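PDB 5MU5: DUF115 domain-containing protein from Magnetospirillum magneticum AMB-1, which probably transfers sugars onto flagellin as a Maf-type glycosyltransferase, a step linked to the formation of the bacterial flagellum. Local coordinates for residues A[152-155]-A[156-159]; A[183-187]-A[188-192]. All coordinates share one frame; numbering follows the deposited sequence.

Contact 1: A[152-155]-A[156-159]; sequences PNFD and FLYH
The carbonyl O of Asp155 accepts the backbone N-H of His159 at 2.8 Å (O to N), in the first turn of the short helix 154-160, which follows the inner strand 146-150 of the parallel sheet and opens the crossover to the edge strand 180-183. The imidazole comes obliquely against the same oxygen: with CG of His159 beside its own backbone N (chi1 -66°), the ring turns back along the helix and CD2 comes within 3.2 Å of Asp155 O. One residue earlier, Tyr158 N donates to Phe154 O.

Asn153 is the N-cap. Its short amide is well made for this place, since OD1 can fold forward to accept Asp155 N at 3.0 Å, with the donor tilted from the carbonyl plane; OD1 is also bonded by a triethylene glycol molecule, probably from the crystallisation liquor. Its backbone O takes Phe156 N in a more bent bond (135° at the hydrogen), the donor standing well above that carbonyl plane. The rest of the Asn153 side chain lies on one face of the Phe156 ring: the amide and ring planes are 23° apart, ND2 sits 3.7 Å above the ring plane toward its rim, and CB makes a CH-pi contact 4.1 Å from the ring centroid. On a different side of the helix, Phe154 CE1 meets Leu157 CD2 at 3.8 Å, an apolar pair, both of which touch Met26 of helix 24-32.

The Asp155 carboxylate is held by His33 NE2 and Ser37 OG, and Ser37 also bonds His159 NE2. The N-terminal end of the helix dipole would probably also favour its negative charge, while the amide of Asn153 caps the backbone and flattens against an aromatic face at once.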
# COMPACT_ATOMS: atom_id res chain seq x y z
N PRO A 152 10.07 21.84 10.80
CA PRO A 152 11.19 21.22 11.51
C PRO A 152 11.58 21.91 12.81
O PRO A 152 12.17 21.30 13.69
CB PRO A 152 12.35 21.37 10.53
CG PRO A 152 11.69 21.47 9.20
CD PRO A 152 10.46 22.26 9.44
N ASN A 153 11.30 23.20 12.90
CA ASN A 153 11.70 23.98 14.07
C ASN A 153 10.47 24.29 14.91
O ASN A 153 9.63 25.10 14.52
CB ASN A 153 12.41 25.25 13.61
CG ASN A 153 13.09 25.98 14.76
OD1 ASN A 153 12.68 25.88 15.91
ND2 ASN A 153 14.12 26.74 14.45
N PHE A 154 10.36 23.61 16.05
CA PHE A 154 9.22 23.76 16.93
C PHE A 154 9.07 25.18 17.46
O PHE A 154 7.96 25.60 17.78
CB PHE A 154 9.31 22.79 18.09
CG PHE A 154 8.03 22.70 18.89
CD1 PHE A 154 6.97 21.96 18.41
CD2 PHE A 154 7.89 23.37 20.10
CE1 PHE A 154 5.80 21.87 19.13
CE2 PHE A 154 6.71 23.29 20.82
CZ PHE A 154 5.66 22.54 20.33
N ASP A 155 10.17 25.92 17.55
CA ASP A 155 10.10 27.31 17.97
C ASP A 155 9.19 28.13 17.08
O ASP A 155 8.43 28.97 17.57
CB ASP A 155 11.48 27.97 18.02
CG ASP A 155 12.29 27.55 19.23
OD1 ASP A 155 11.93 26.54 19.89
OD2 ASP A 155 13.27 28.26 19.54
N PHE A 156 9.24 27.88 15.78
CA PHE A 156 8.41 28.62 14.85
C PHE A 156 6.93 28.38 15.10
O PHE A 156 6.13 29.31 15.06
CB PHE A 156 8.77 28.29 13.39
CG PHE A 156 10.18 28.69 12.99
CD1 PHE A 156 10.95 29.54 13.77
CD2 PHE A 156 10.71 28.24 11.77
CE1 PHE A 156 12.23 29.90 13.38
CE2 PHE A 156 12.00 28.60 11.38
CZ PHE A 156 12.75 29.43 12.18
N LEU A 157 6.55 27.14 15.36
CA LEU A 157 5.16 26.85 15.68
C LEU A 157 4.79 27.59 16.97
O LEU A 157 3.73 28.21 17.06
CB LEU A 157 4.93 25.35 15.86
CG LEU A 157 3.50 24.98 16.27
CD1 LEU A 157 2.50 25.31 15.16
CD2 LEU A 157 3.43 23.51 16.65
N TYR A 158 5.67 27.51 17.96
CA TYR A 158 5.45 28.15 19.24
C TYR A 158 5.25 29.64 19.09
O TYR A 158 4.30 30.18 19.63
CB TYR A 158 6.60 27.84 20.20
CG TYR A 158 6.47 28.52 21.53
CD1 TYR A 158 5.71 27.94 22.55
CD2 TYR A 158 7.08 29.74 21.79
CE1 TYR A 158 5.58 28.56 23.77
CE2 TYR A 158 6.94 30.37 23.01
CZ TYR A 158 6.20 29.76 24.00
OH TYR A 158 6.05 30.35 25.23
N HIS A 159 6.13 30.31 18.34
CA HIS A 159 5.99 31.76 18.10
C HIS A 159 4.80 32.08 17.23
O HIS A 159 4.28 33.18 17.33
CB HIS A 159 7.22 32.34 17.41
CG HIS A 159 8.45 32.30 18.24
ND1 HIS A 159 8.49 32.80 19.52
CD2 HIS A 159 9.70 31.85 17.97
CE1 HIS A 159 9.70 32.65 20.02
NE2 HIS A 159 10.46 32.09 19.09

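Contact 2: A[183-187]-A[188-192]; sequences IIEEE and PGQIA
Ile191 N donates to Glu187 O across 2.9 Å in a nearly straight bond (163° at the hydrogen), closing the first turn of helix 188-202 just after the edge strand 180-183 of the parallel sheet. Glu187 is the N-cap of this strand-to-helix turn, and Pro188 occupies the first helical position, where a residue without an N-H loses no helical bond and its ring stiffens the start.

Ile191 tucks under the loop. Its CG1 lies 3.8 Å from Glu185 CB and CD1 lies 3.7 Å from Glu185 O, so a branched, apolar chain fills the inside of the bend; Ile191 also packs on Leu220 and Ala224 of helix 219-235. The two glutamates that meet Gln190 do so through its methylenes. Glu185 is bent at chi2 (-64°), which curls its carboxylate back until OE1 is 3.7 Å from Gln190 CB, with the carboxylate and amide planes 64° apart. Glu187 instead runs extended beyond CG, alongside Gln190 and pointing the same way. Long polar chains suit this solvent-facing start of the helix, and the side chains of Glu187 and Gln190 come closest at Glu187 OE1 to Gln190 CG, 3.3 Å.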
# COMPACT_ATOMS: atom_id res chain seq x y z
N ILE A 183 3.56 18.38 11.29
CA ILE A 183 4.63 17.42 11.33
C ILE A 183 5.88 18.14 11.77
O ILE A 183 6.37 19.00 11.07
CB ILE A 183 4.79 16.83 9.91
CG1 ILE A 183 3.53 16.05 9.53
CG2 ILE A 183 6.04 15.97 9.81
CD1 ILE A 183 3.35 15.86 8.03
N ILE A 184 6.35 17.80 12.96
CA ILE A 184 7.54 18.40 13.54
C ILE A 184 8.66 17.38 13.43
O ILE A 184 8.83 16.53 14.31
CB ILE A 184 7.32 18.75 15.04
CG1 ILE A 184 6.02 19.53 15.24
CG2 ILE A 184 8.50 19.55 15.57
CD1 ILE A 184 5.96 20.84 14.49
N GLU A 185 9.41 17.44 12.34
CA GLU A 185 10.48 16.47 12.08
C GLU A 185 11.62 17.19 11.40
O GLU A 185 11.39 18.11 10.62
CB GLU A 185 9.97 15.32 11.18
CG GLU A 185 8.85 14.47 11.77
CD GLU A 185 9.27 13.70 13.03
OE1 GLU A 185 10.46 13.40 13.16
OE2 GLU A 185 8.40 13.40 13.90
N GLU A 186 12.83 16.73 11.67
CA GLU A 186 14.05 17.31 11.10
C GLU A 186 14.75 16.40 10.10
O GLU A 186 15.68 16.82 9.45
CB GLU A 186 15.04 17.60 12.23
CG GLU A 186 14.52 18.59 13.25
CD GLU A 186 15.38 18.67 14.50
OE1 GLU A 186 16.62 18.54 14.40
OE2 GLU A 186 14.82 18.88 15.60
N GLU A 187 14.34 15.15 10.01
CA GLU A 187 15.01 14.20 9.14
C GLU A 187 14.22 14.10 7.85
O GLU A 187 13.00 14.00 7.89
CB GLU A 187 15.09 12.84 9.81
CG GLU A 187 15.89 12.82 11.10
CD GLU A 187 15.59 11.60 11.96
OE1 GLU A 187 14.40 11.20 12.08
OE2 GLU A 187 16.54 11.03 12.53
N PRO A 188 14.91 14.11 6.69
CA PRO A 188 14.18 13.97 5.42
C PRO A 188 13.30 12.71 5.39
O PRO A 188 12.13 12.80 5.03
CB PRO A 188 15.29 13.84 4.37
CG PRO A 188 16.52 14.34 5.03
CD PRO A 188 16.36 14.12 6.50
N GLY A 189 13.88 11.57 5.77
CA GLY A 189 13.18 10.28 5.80
C GLY A 189 11.89 10.32 6.57
O GLY A 189 10.86 9.87 6.08
N GLN A 190 11.92 10.90 7.76
CA GLN A 190 10.74 11.03 8.60
C GLN A 190 9.74 12.00 8.02
O GLN A 190 8.55 11.77 8.10
CB GLN A 190 11.10 11.51 10.01
CG GLN A 190 11.39 10.38 10.96
CD GLN A 190 10.18 9.47 11.10
OE1 GLN A 190 9.06 9.94 11.30
NE2 GLN A 190 10.39 8.17 10.98
N ILE A 191 10.22 13.11 7.47
CA ILE A 191 9.30 14.07 6.88
C ILE A 191 8.50 13.36 5.77
O ILE A 191 7.26 13.45 5.74
CB ILE A 191 10.02 15.30 6.31
CG1 ILE A 191 10.53 16.16 7.47
CG2 ILE A 191 9.08 16.08 5.41
CD1 ILE A 191 11.56 17.19 7.06
N ALA A 192 9.22 12.67 4.89
CA ALA A 192 8.63 11.97 3.76
C ALA A 192 7.61 10.96 4.21
O ALA A 192 6.52 10.94 3.70
CB ALA A 192 9.71 11.30 2.90

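Both contacts are helix starts on the same small parallel sheet: contact 1 follows the inner strand 146-150, and contact 2 leads out of the neighbouring edge strand 180-183. Contact 1 is the more buried, its carboxylate, imidazole and aromatic rings fitted among the loop at His33 to Ser37 and helix 24-32. Contact 2 lies mainly on the surface, where glutamates, proline and glutamine lie round the helix start and Ile191 is the buried member among the residues that touch. Their caps differ: an asparagine side chain bonds the backbone in one, whereas in the other Glu187 holds the N-cap position and a proline follows. The two meet directly: Pro152 CB packs on Glu185 O at 3.4 Å, and Phe154 CD1 on Ile184 CG2 at 4.0 Å.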